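Local coordinates for protein cypemycin cysteine dehydrogenase (decarboxylating) (Streptomyces sp, PDB 6JDD) that catalyses the flavin-dependent oxidative decarboxylation of the C-terminal cysteine of the cypemycin precursor, a step toward the aminovinyl-cysteine group of this linaridin, at residues His12-Gly17 with Met114-Thr119; Ser18-Leu23 with Ala126-Gly131; Asp98-Leu103 with Gln141-Arg146. One frame throughout, in Å; residues are numbered along the deposited sequence.

In the fold
All three contacts join pieces of one Rossmann-like parallel sheet and its helices, and each also touches the FAD. Contact 1 lies deepest, its centre about 5 Å from the centre of the chain, and sets helix 111-118 on strand 10-15 through two histidine rings. The centres of contacts 2 and 3 lie about 12 and 13 Å from that point, yet all four touching residues of contact 3 and two of three in contact 2 are buried. Contact 2 is polar, at the pyrimidine end of the flavin; contact 3 is aliphatic, between helix 97-104 and the turn after helix 134-142, with a water bridging R146 and L103 O. R146 also reaches helix 111-118 of contact 1.

Contact 1 (His12-Gly17 with Met114-Thr119); sequences HVHVTG and MMLQLT. With FAD (flavin-adenine dinucleotide), chain B.
H12 NE2 and H14 ND1 both bond to S43 OG of the neighbouring strand 39-44, and the same two rings meet M115 and L116 of helix 111-118. The fold is Rossmann-like: a parallel sheet with strand order 3-2-1-4-5-6, in which strand 10-15 is the first in sequence and runs between 39-44 and 90-95. H12 and H14, two residues apart, both point toward the helix, while V13 between them points away. The H12 ring takes the tip of M115 over one face. The methionine chain is extended as far as SD and then turns (chi3 70°), which lays CE above the imidazole, offset toward its rim, with M115 CE 3.7 Å from H12 NE2. This is a CH-pi contact: CE stands 3.9 Å from the H12 ring centroid, 18° off the ring normal. M115 SD follows over the same ring as a sulfur-aromatic contact, 4.5 Å from the H12 centroid. H12 ND1 bonds to S84 OG, so both ring nitrogens have partners and the rotation of the ring is fixed beneath the methionine. Two residues along the strand, H14 CD2 meets L116 CD1 at 4.1 Å, an oblique and lighter touch. No hydrogen bond joins the two segments. Beyond the strand's end the chain turns to the FAD. T16 OG1 is bonded to P94 O and T96 N, and T16 CB lies beside the phosphate, 3.7 Å from FAD O2P. G17 then uses both sides of its backbone: G17 N donates to FAD O2P at 2.8 Å, and the ribityl hydroxyl FAD O2' donates to G17 O at 2.6 Å.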
# COMPACT_ATOMS: atom_id res chain seq x y z
N HIS A 12 -22.72 -25.15 18.05
CA HIS A 12 -21.73 -24.47 17.20
C HIS A 12 -21.94 -24.92 15.77
O HIS A 12 -22.10 -26.13 15.55
CB HIS A 12 -20.31 -24.83 17.62
CG HIS A 12 -19.31 -24.09 16.81
ND1 HIS A 12 -18.67 -22.99 17.29
CD2 HIS A 12 -18.89 -24.26 15.55
CE1 HIS A 12 -17.87 -22.53 16.36
NE2 HIS A 12 -18.00 -23.26 15.28
N VAL A 13 -21.94 -23.96 14.85
CA VAL A 13 -22.07 -24.21 13.40
C VAL A 13 -20.75 -23.81 12.77
O VAL A 13 -20.31 -22.70 12.97
CB VAL A 13 -23.27 -23.49 12.77
CG1 VAL A 13 -23.29 -23.74 11.29
CG2 VAL A 13 -24.60 -23.94 13.36
N HIS A 14 -20.13 -24.74 12.07
CA HIS A 14 -18.88 -24.51 11.31
C HIS A 14 -19.22 -24.51 9.83
O HIS A 14 -19.74 -25.53 9.32
CB HIS A 14 -17.84 -25.56 11.67
CG HIS A 14 -16.55 -25.38 10.95
ND1 HIS A 14 -15.84 -24.19 11.02
CD2 HIS A 14 -15.87 -26.19 10.12
CE1 HIS A 14 -14.76 -24.30 10.26
NE2 HIS A 14 -14.77 -25.51 9.68
N VAL A 15 -19.02 -23.36 9.20
CA VAL A 15 -19.47 -23.09 7.80
C VAL A 15 -18.25 -23.16 6.89
O VAL A 15 -17.26 -22.45 7.18
CB VAL A 15 -20.15 -21.72 7.69
CG1 VAL A 15 -20.75 -21.49 6.30
CG2 VAL A 15 -21.17 -21.52 8.80
N THR A 16 -18.32 -23.93 5.81
CA THR A 16 -17.17 -24.19 4.89
C THR A 16 -17.58 -23.79 3.48
O THR A 16 -18.72 -23.59 3.25
CB THR A 16 -16.66 -25.64 4.99
OG1 THR A 16 -17.55 -26.53 4.31
CG2 THR A 16 -16.42 -26.12 6.41
N GLY A 17 -16.60 -23.73 2.56
CA GLY A 17 -16.62 -23.00 1.28
C GLY A 17 -17.33 -23.73 0.18
O GLY A 17 -16.75 -23.98 -0.90
N MET A 114 -8.78 -27.84 14.92
CA MET A 114 -8.25 -28.25 16.24
C MET A 114 -9.45 -28.62 17.11
O MET A 114 -9.48 -29.69 17.68
CB MET A 114 -7.40 -27.14 16.87
CG MET A 114 -6.87 -27.45 18.27
SD MET A 114 -5.58 -28.68 18.20
CE MET A 114 -4.17 -27.64 17.82
N MET A 115 -10.43 -27.72 17.14
CA MET A 115 -11.65 -27.84 17.96
C MET A 115 -12.37 -29.14 17.63
O MET A 115 -12.67 -29.89 18.54
CB MET A 115 -12.52 -26.62 17.67
CG MET A 115 -13.78 -26.57 18.48
SD MET A 115 -14.76 -25.14 18.00
CE MET A 115 -15.32 -25.59 16.36
N LEU A 116 -12.59 -29.42 16.34
CA LEU A 116 -13.34 -30.60 15.90
C LEU A 116 -12.51 -31.87 16.18
O LEU A 116 -13.11 -32.90 16.46
CB LEU A 116 -13.71 -30.46 14.42
CG LEU A 116 -14.74 -29.38 14.10
CD1 LEU A 116 -15.05 -29.33 12.63
CD2 LEU A 116 -16.01 -29.57 14.88
N GLN A 117 -11.17 -31.81 16.10
CA GLN A 117 -10.33 -32.96 16.49
C GLN A 117 -10.50 -33.24 17.99
O GLN A 117 -10.48 -34.43 18.36
CB GLN A 117 -8.83 -32.72 16.20
CG GLN A 117 -8.41 -32.67 14.72
CD GLN A 117 -8.80 -33.85 13.87
OE1 GLN A 117 -9.02 -34.96 14.37
NE2 GLN A 117 -8.88 -33.63 12.56
N LEU A 118 -10.65 -32.24 18.85
CA LEU A 118 -10.53 -32.46 20.31
C LEU A 118 -11.90 -32.69 20.94
O LEU A 118 -11.98 -33.24 22.05
CB LEU A 118 -9.79 -31.29 20.95
CG LEU A 118 -8.36 -31.05 20.49
CD1 LEU A 118 -7.77 -29.88 21.22
CD2 LEU A 118 -7.50 -32.25 20.73
N THR A 119 -12.98 -32.32 20.28
CA THR A 119 -14.30 -32.43 20.93
C THR A 119 -14.64 -33.91 21.10
O THR A 119 -14.27 -34.73 20.23
CB THR A 119 -15.38 -31.64 20.19
OG1 THR A 119 -16.57 -31.68 20.97
CG2 THR A 119 -15.64 -32.20 18.81
PA FAD B . -10.49 -23.40 4.14
O1A FAD B . -10.10 -23.02 5.53
O2A FAD B . -10.94 -22.32 3.21
O5B FAD B . -9.29 -24.22 3.46
C5B FAD B . -8.29 -23.49 2.70
C4B FAD B . -7.02 -24.30 2.65
O4B FAD B . -5.91 -23.45 3.03
C3B FAD B . -6.96 -25.52 3.58
O3B FAD B . -6.25 -26.59 2.98
C2B FAD B . -6.21 -24.96 4.80
O2B FAD B . -5.55 -25.97 5.54
C1B FAD B . -5.22 -24.02 4.12
N9A FAD B . -4.76 -22.94 4.99
C8A FAD B . -4.60 -22.96 6.35
N7A FAD B . -4.17 -21.82 6.83
C5A FAD B . -4.04 -21.00 5.71
C6A FAD B . -3.63 -19.66 5.55
N6A FAD B . -3.25 -18.88 6.56
N1A FAD B . -3.62 -19.16 4.30
C2A FAD B . -4.00 -19.95 3.29
N3A FAD B . -4.41 -21.22 3.32
C4A FAD B . -4.40 -21.68 4.57
N1 FAD B . -16.12 -27.87 -2.51
C2 FAD B . -16.92 -28.84 -2.00
O2 FAD B . -16.44 -29.77 -1.35
N3 FAD B . -18.26 -28.83 -2.20
C4 FAD B . -18.89 -27.85 -2.91
O4 FAD B . -20.10 -27.88 -3.06
C4X FAD B . -18.10 -26.82 -3.45
N5 FAD B . -18.68 -25.87 -4.14
C5X FAD B . -17.88 -24.88 -4.66
C6 FAD B . -18.49 -23.85 -5.39
C7 FAD B . -17.76 -22.83 -5.94
C7M FAD B . -18.44 -21.74 -6.73
C8 FAD B . -16.35 -22.81 -5.76
C8M FAD B . -15.52 -21.69 -6.35
C9 FAD B . -15.74 -23.81 -5.03
C9A FAD B . -16.49 -24.86 -4.47
N10 FAD B . -15.90 -25.89 -3.73
C10 FAD B . -16.68 -26.90 -3.20
C1' FAD B . -14.44 -25.90 -3.52
C2' FAD B . -14.07 -25.39 -2.14
O2' FAD B . -14.40 -24.01 -2.03
C3' FAD B . -12.57 -25.58 -1.88
O3' FAD B . -12.28 -26.97 -1.77
C4' FAD B . -12.07 -24.86 -0.62
O4' FAD B . -10.67 -25.07 -0.47
C5' FAD B . -12.78 -25.33 0.63
O5' FAD B . -12.14 -24.76 1.80
P FAD B . -12.84 -24.90 3.23
O1P FAD B . -13.20 -26.34 3.43
O2P FAD B . -13.91 -23.87 3.34
O3P FAD B . -11.63 -24.52 4.21

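Contact 2 (Ser18-Leu23 with Ala126-Gly131); sequences SISAAL and ADTFPG. With FAD (flavin-adenine dinucleotide), chain B.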
# COMPACT_ATOMS: atom_id res chain seq x y z
N SER A 18 -18.60 -23.98 0.35
CA SER A 18 -19.43 -24.35 -0.81
C SER A 18 -20.45 -23.24 -1.01
O SER A 18 -20.75 -22.45 -0.07
CB SER A 18 -20.03 -25.71 -0.62
OG SER A 18 -20.91 -25.75 0.47
N ILE A 19 -20.98 -23.17 -2.22
CA ILE A 19 -21.99 -22.14 -2.59
C ILE A 19 -23.18 -22.24 -1.61
O ILE A 19 -23.74 -21.18 -1.27
CB ILE A 19 -22.34 -22.25 -4.08
CG1 ILE A 19 -23.14 -21.04 -4.53
CG2 ILE A 19 -23.02 -23.57 -4.40
CD1 ILE A 19 -22.30 -19.78 -4.45
N SER A 20 -23.48 -23.41 -1.05
CA SER A 20 -24.51 -23.56 0.02
C SER A 20 -24.20 -22.64 1.21
O SER A 20 -25.11 -22.39 1.99
CB SER A 20 -24.65 -24.97 0.49
OG SER A 20 -24.96 -25.83 -0.59
N ALA A 21 -22.97 -22.20 1.42
CA ALA A 21 -22.69 -21.31 2.57
C ALA A 21 -23.50 -20.03 2.41
O ALA A 21 -23.90 -19.52 3.40
CB ALA A 21 -21.23 -21.02 2.71
N ALA A 22 -23.77 -19.60 1.18
CA ALA A 22 -24.58 -18.40 0.88
C ALA A 22 -25.99 -18.53 1.51
O ALA A 22 -26.56 -17.46 1.86
CB ALA A 22 -24.67 -18.15 -0.60
N LEU A 23 -26.49 -19.76 1.67
CA LEU A 23 -27.84 -20.07 2.19
C LEU A 23 -27.85 -20.22 3.72
O LEU A 23 -28.92 -20.28 4.28
CB LEU A 23 -28.31 -21.38 1.57
CG LEU A 23 -29.06 -21.25 0.25
CD1 LEU A 23 -28.33 -20.36 -0.72
CD2 LEU A 23 -29.24 -22.63 -0.37
N ALA A 126 -22.79 -32.12 7.50
CA ALA A 126 -23.75 -31.85 6.44
C ALA A 126 -22.95 -31.64 5.16
O ALA A 126 -22.81 -30.52 4.70
CB ALA A 126 -24.59 -30.68 6.83
N ASP A 127 -22.46 -32.76 4.62
CA ASP A 127 -21.57 -32.79 3.45
C ASP A 127 -22.31 -32.23 2.22
O ASP A 127 -23.47 -32.57 1.99
CB ASP A 127 -21.09 -34.22 3.18
CG ASP A 127 -22.26 -35.17 3.09
OD1 ASP A 127 -22.93 -35.36 4.14
OD2 ASP A 127 -22.52 -35.67 1.96
N THR A 128 -21.56 -31.45 1.44
CA THR A 128 -21.89 -30.98 0.08
C THR A 128 -20.69 -31.31 -0.81
O THR A 128 -19.93 -30.40 -1.05
CB THR A 128 -22.25 -29.48 0.08
OG1 THR A 128 -21.21 -28.70 0.66
CG2 THR A 128 -23.51 -29.18 0.86
N PHE A 129 -20.52 -32.57 -1.24
CA PHE A 129 -19.40 -33.00 -2.12
C PHE A 129 -19.83 -32.87 -3.57
O PHE A 129 -20.87 -33.35 -3.95
CB PHE A 129 -18.99 -34.46 -1.86
CG PHE A 129 -18.42 -34.75 -0.49
CD1 PHE A 129 -18.43 -33.81 0.53
CD2 PHE A 129 -17.87 -35.99 -0.21
CE1 PHE A 129 -17.89 -34.10 1.77
CE2 PHE A 129 -17.31 -36.27 1.03
CZ PHE A 129 -17.32 -35.33 2.02
N PRO A 130 -19.01 -32.33 -4.47
CA PRO A 130 -19.36 -32.35 -5.88
C PRO A 130 -19.39 -33.78 -6.46
O PRO A 130 -19.92 -33.97 -7.54
CB PRO A 130 -18.23 -31.57 -6.57
CG PRO A 130 -17.37 -31.04 -5.47
CD PRO A 130 -17.65 -31.86 -4.23
N GLY A 131 -18.78 -34.74 -5.76
CA GLY A 131 -18.43 -36.05 -6.32
C GLY A 131 -17.48 -36.81 -5.39
O GLY A 131 -17.22 -36.33 -4.24
PA FAD B . -10.49 -23.40 4.14
O1A FAD B . -10.10 -23.02 5.53
O2A FAD B . -10.94 -22.32 3.21
O5B FAD B . -9.29 -24.22 3.46
C5B FAD B . -8.29 -23.49 2.70
C4B FAD B . -7.02 -24.30 2.65
O4B FAD B . -5.91 -23.45 3.03
C3B FAD B . -6.96 -25.52 3.58
O3B FAD B . -6.25 -26.59 2.98
C2B FAD B . -6.21 -24.96 4.80
O2B FAD B . -5.55 -25.97 5.54
C1B FAD B . -5.22 -24.02 4.12
N9A FAD B . -4.76 -22.94 4.99
C8A FAD B . -4.60 -22.96 6.35
N7A FAD B . -4.17 -21.82 6.83
C5A FAD B . -4.04 -21.00 5.71
C6A FAD B . -3.63 -19.66 5.55
N6A FAD B . -3.25 -18.88 6.56
N1A FAD B . -3.62 -19.16 4.30
C2A FAD B . -4.00 -19.95 3.29
N3A FAD B . -4.41 -21.22 3.32
C4A FAD B . -4.40 -21.68 4.57
N1 FAD B . -16.12 -27.87 -2.51
C2 FAD B . -16.92 -28.84 -2.00
O2 FAD B . -16.44 -29.77 -1.35
N3 FAD B . -18.26 -28.83 -2.20
C4 FAD B . -18.89 -27.85 -2.91
O4 FAD B . -20.10 -27.88 -3.06
C4X FAD B . -18.10 -26.82 -3.45
N5 FAD B . -18.68 -25.87 -4.14
C5X FAD B . -17.88 -24.88 -4.66
C6 FAD B . -18.49 -23.85 -5.39
C7 FAD B . -17.76 -22.83 -5.94
C7M FAD B . -18.44 -21.74 -6.73
C8 FAD B . -16.35 -22.81 -5.76
C8M FAD B . -15.52 -21.69 -6.35
C9 FAD B . -15.74 -23.81 -5.03
C9A FAD B . -16.49 -24.86 -4.47
N10 FAD B . -15.90 -25.89 -3.73
C10 FAD B . -16.68 -26.90 -3.20
C1' FAD B . -14.44 -25.90 -3.52
C2' FAD B . -14.07 -25.39 -2.14
O2' FAD B . -14.40 -24.01 -2.03
C3' FAD B . -12.57 -25.58 -1.88
O3' FAD B . -12.28 -26.97 -1.77
C4' FAD B . -12.07 -24.86 -0.62
O4' FAD B . -10.67 -25.07 -0.47
C5' FAD B . -12.78 -25.33 0.63
O5' FAD B . -12.14 -24.76 1.80
P FAD B . -12.84 -24.90 3.23
O1P FAD B . -13.20 -26.34 3.43
O2P FAD B . -13.91 -23.87 3.34
O3P FAD B . -11.63 -24.52 4.21
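A single side-chain hydrogen bond spans the contact, S18 OG to T128 OG1 at 3.0 Å, and either hydroxyl could be its donor. Each oxygen sits between its own backbone N and carbonyl carbon (chi1 64° in S18, 55° in T128), a rotation that turns the two hydroxyls to face one another. T128 OG1 has a second, weak bond to A95 O. Van der Waals contact is slight: the T128 methyl CG2 rests 3.9 Å from S20 OG, and P94 touches S18, S20 and T128 alike. In this Rossmann-like sheet the segments lie at and just beyond the carboxyl ends of strands 10-15 and 123-127, where they receive the flavin of the FAD. The bond to the cofactor comes from the backbone: FAD N3 donates to T128 O at 2.6 Å, nearly straight with an N-H...O angle of 164°. Contacts to the flavin without hydrogen bonds come from opposite sides of its pyrimidine ring. S18 CB lies on one side, 3.3 Å from FAD O4, and P130 CD on the other, 3.7 Å from FAD N3. With an alanine in place of P130, the pyrimidine would probably lose the CG and CD contacts on that face while the chain after T128 became freer to turn. P130 also packs against M114 of the third subunit.

Contact 3 (Asp98-Leu103 with Gln141-Arg146); sequences DTVMRL and QTLKLR. With FAD (flavin-adenine dinucleotide), chain B.
With V100 CG1 and L103 CG anti to their backbone N (chi1 174° and -173°), two side chains three residues apart on helix 97-104 present aliphatic carbon to L143. L143, in the 3-10 turn 143-145 that follows helix 134-142, reaches both. Its two methyls divide the work: L143 CD1 meets V100 CG1 at 3.8 Å, and L143 CD2 meets L103 CG at 4.0 Å. Both pairs cross at about a right angle, and I125 of strand 123-127 touches all three side chains. L103 has a second neighbour in R146, whose chain bends at chi3 (59°) and brings the edge of the guanidinium to the leucine, with R146 NH1 4.0 Å from L103 CD1. The same NH1 donates to a water at 2.8 Å, which in turn donates to L103 O at 2.9 Å, and NH1 also bonds to L116 O. Across the helix from these leucines lies the cofactor. T99 OG1 donates to FAD O1P at 2.6 Å. The R102 guanidinium lays one face over the adenosine ribose, with FAD C2B above its centre, while R102 NH1 forms a salt bridge with D109. Helix 97-104 thus has one side in the hydrophobic layer beside the sheet and another in the FAD pocket of this HFCD-family flavoprotein, which counts D98, T99 and R102 among its residues.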
# COMPACT_ATOMS: atom_id res chain seq x y z
N ASP A 98 -12.99 -31.14 1.07
CA ASP A 98 -11.67 -30.86 1.65
C ASP A 98 -11.78 -30.78 3.17
O ASP A 98 -10.83 -31.19 3.85
CB ASP A 98 -11.01 -29.63 1.02
CG ASP A 98 -9.52 -29.68 1.28
OD1 ASP A 98 -8.88 -30.61 0.76
OD2 ASP A 98 -9.03 -28.82 2.05
N THR A 99 -12.83 -30.22 3.70
CA THR A 99 -12.91 -30.06 5.18
C THR A 99 -12.99 -31.48 5.75
O THR A 99 -12.29 -31.78 6.75
CB THR A 99 -14.04 -29.11 5.66
OG1 THR A 99 -13.67 -27.72 5.64
CG2 THR A 99 -14.45 -29.42 7.08
N VAL A 100 -13.76 -32.35 5.11
CA VAL A 100 -13.94 -33.75 5.57
C VAL A 100 -12.64 -34.55 5.43
O VAL A 100 -12.33 -35.26 6.35
CB VAL A 100 -15.12 -34.39 4.86
CG1 VAL A 100 -15.23 -35.85 5.21
CG2 VAL A 100 -16.37 -33.64 5.27
N MET A 101 -11.89 -34.38 4.34
CA MET A 101 -10.56 -35.01 4.22
C MET A 101 -9.63 -34.54 5.37
O MET A 101 -8.99 -35.37 6.00
CB MET A 101 -9.94 -34.72 2.85
CG MET A 101 -10.71 -35.22 1.67
SD MET A 101 -10.95 -37.05 1.61
CE MET A 101 -12.46 -37.23 2.56
N ARG A 102 -9.60 -33.23 5.63
CA ARG A 102 -8.74 -32.66 6.70
C ARG A 102 -9.12 -33.26 8.06
O ARG A 102 -8.21 -33.54 8.87
CB ARG A 102 -8.85 -31.13 6.73
CG ARG A 102 -8.05 -30.44 5.64
CD ARG A 102 -7.65 -29.02 6.03
NE ARG A 102 -8.78 -28.10 6.00
CZ ARG A 102 -9.00 -27.16 6.91
NH1 ARG A 102 -8.18 -27.01 7.93
NH2 ARG A 102 -10.06 -26.37 6.79
N LEU A 103 -10.43 -33.45 8.30
CA LEU A 103 -10.94 -34.00 9.57
C LEU A 103 -10.54 -35.47 9.69
O LEU A 103 -10.00 -35.87 10.70
CB LEU A 103 -12.46 -33.82 9.55
CG LEU A 103 -13.17 -34.16 10.83
CD1 LEU A 103 -12.64 -33.33 12.02
CD2 LEU A 103 -14.65 -33.97 10.60
N GLN A 141 -14.63 -43.37 5.50
CA GLN A 141 -14.72 -44.58 6.36
C GLN A 141 -13.86 -44.31 7.61
O GLN A 141 -14.25 -44.77 8.72
CB GLN A 141 -14.23 -45.89 5.69
CG GLN A 141 -15.27 -46.72 4.95
CD GLN A 141 -14.69 -48.10 4.62
OE1 GLN A 141 -13.46 -48.32 4.58
NE2 GLN A 141 -15.59 -49.06 4.41
N THR A 142 -12.71 -43.69 7.46
CA THR A 142 -11.78 -43.49 8.60
C THR A 142 -12.47 -42.75 9.74
O THR A 142 -12.11 -42.95 10.93
CB THR A 142 -10.49 -42.78 8.20
OG1 THR A 142 -9.81 -43.61 7.28
CG2 THR A 142 -9.56 -42.59 9.35
N LEU A 143 -13.47 -41.94 9.41
CA LEU A 143 -14.17 -41.18 10.47
C LEU A 143 -15.00 -42.10 11.39
O LEU A 143 -15.29 -41.67 12.52
CB LEU A 143 -15.03 -40.11 9.80
CG LEU A 143 -14.26 -38.91 9.23
CD1 LEU A 143 -15.17 -38.07 8.35
CD2 LEU A 143 -13.66 -38.05 10.31
N LYS A 144 -15.29 -43.36 11.03
CA LYS A 144 -15.96 -44.29 11.97
C LYS A 144 -15.06 -44.63 13.15
O LYS A 144 -15.60 -45.13 14.14
CB LYS A 144 -16.47 -45.53 11.24
CG LYS A 144 -17.80 -45.31 10.54
CD LYS A 144 -17.87 -46.04 9.24
CE LYS A 144 -19.26 -46.24 8.72
NZ LYS A 144 -19.35 -47.57 8.04
N LEU A 145 -13.74 -44.36 13.10
CA LEU A 145 -12.87 -44.58 14.29
C LEU A 145 -13.24 -43.62 15.44
O LEU A 145 -12.78 -43.85 16.61
CB LEU A 145 -11.42 -44.38 13.86
CG LEU A 145 -10.93 -45.34 12.77
CD1 LEU A 145 -9.42 -45.27 12.65
CD2 LEU A 145 -11.37 -46.78 13.02
N ARG A 146 -14.02 -42.59 15.13
CA ARG A 146 -14.46 -41.60 16.13
C ARG A 146 -15.93 -41.83 16.42
O ARG A 146 -16.78 -41.71 15.54
CB ARG A 146 -14.19 -40.17 15.64
CG ARG A 146 -12.71 -39.86 15.46
CD ARG A 146 -12.40 -38.39 15.32
NE ARG A 146 -12.84 -37.62 16.47
CZ ARG A 146 -13.07 -36.31 16.45
NH1 ARG A 146 -12.88 -35.64 15.33
NH2 ARG A 146 -13.49 -35.69 17.53
PA FAD B . -10.49 -23.40 4.14
O1A FAD B . -10.10 -23.02 5.53
O2A FAD B . -10.94 -22.32 3.21
O5B FAD B . -9.29 -24.22 3.46
C5B FAD B . -8.29 -23.49 2.70
C4B FAD B . -7.02 -24.30 2.65
O4B FAD B . -5.91 -23.45 3.03
C3B FAD B . -6.96 -25.52 3.58
O3B FAD B . -6.25 -26.59 2.98
C2B FAD B . -6.21 -24.96 4.80
O2B FAD B . -5.55 -25.97 5.54
C1B FAD B . -5.22 -24.02 4.12
N9A FAD B . -4.76 -22.94 4.99
C8A FAD B . -4.60 -22.96 6.35
N7A FAD B . -4.17 -21.82 6.83
C5A FAD B . -4.04 -21.00 5.71
C6A FAD B . -3.63 -19.66 5.55
N6A FAD B . -3.25 -18.88 6.56
N1A FAD B . -3.62 -19.16 4.30
C2A FAD B . -4.00 -19.95 3.29
N3A FAD B . -4.41 -21.22 3.32
C4A FAD B . -4.40 -21.68 4.57
N1 FAD B . -16.12 -27.87 -2.51
C2 FAD B . -16.92 -28.84 -2.00
O2 FAD B . -16.44 -29.77 -1.35
N3 FAD B . -18.26 -28.83 -2.20
C4 FAD B . -18.89 -27.85 -2.91
O4 FAD B . -20.10 -27.88 -3.06
C4X FAD B . -18.10 -26.82 -3.45
N5 FAD B . -18.68 -25.87 -4.14
C5X FAD B . -17.88 -24.88 -4.66
C6 FAD B . -18.49 -23.85 -5.39
C7 FAD B . -17.76 -22.83 -5.94
C7M FAD B . -18.44 -21.74 -6.73
C8 FAD B . -16.35 -22.81 -5.76
C8M FAD B . -15.52 -21.69 -6.35
C9 FAD B . -15.74 -23.81 -5.03
C9A FAD B . -16.49 -24.86 -4.47
N10 FAD B . -15.90 -25.89 -3.73
C10 FAD B . -16.68 -26.90 -3.20
C1' FAD B . -14.44 -25.90 -3.52
C2' FAD B . -14.07 -25.39 -2.14
O2' FAD B . -14.40 -24.01 -2.03
C3' FAD B . -12.57 -25.58 -1.88
O3' FAD B . -12.28 -26.97 -1.77
C4' FAD B . -12.07 -24.86 -0.62
O4' FAD B . -10.67 -25.07 -0.47
C5' FAD B . -12.78 -25.33 0.63
O5' FAD B . -12.14 -24.76 1.80
P FAD B . -12.84 -24.90 3.23
O1P FAD B . -13.20 -26.34 3.43
O2P FAD B . -13.91 -23.87 3.34
O3P FAD B . -11.63 -24.52 4.21
O HOH W 1 -11.10 -36.36 13.34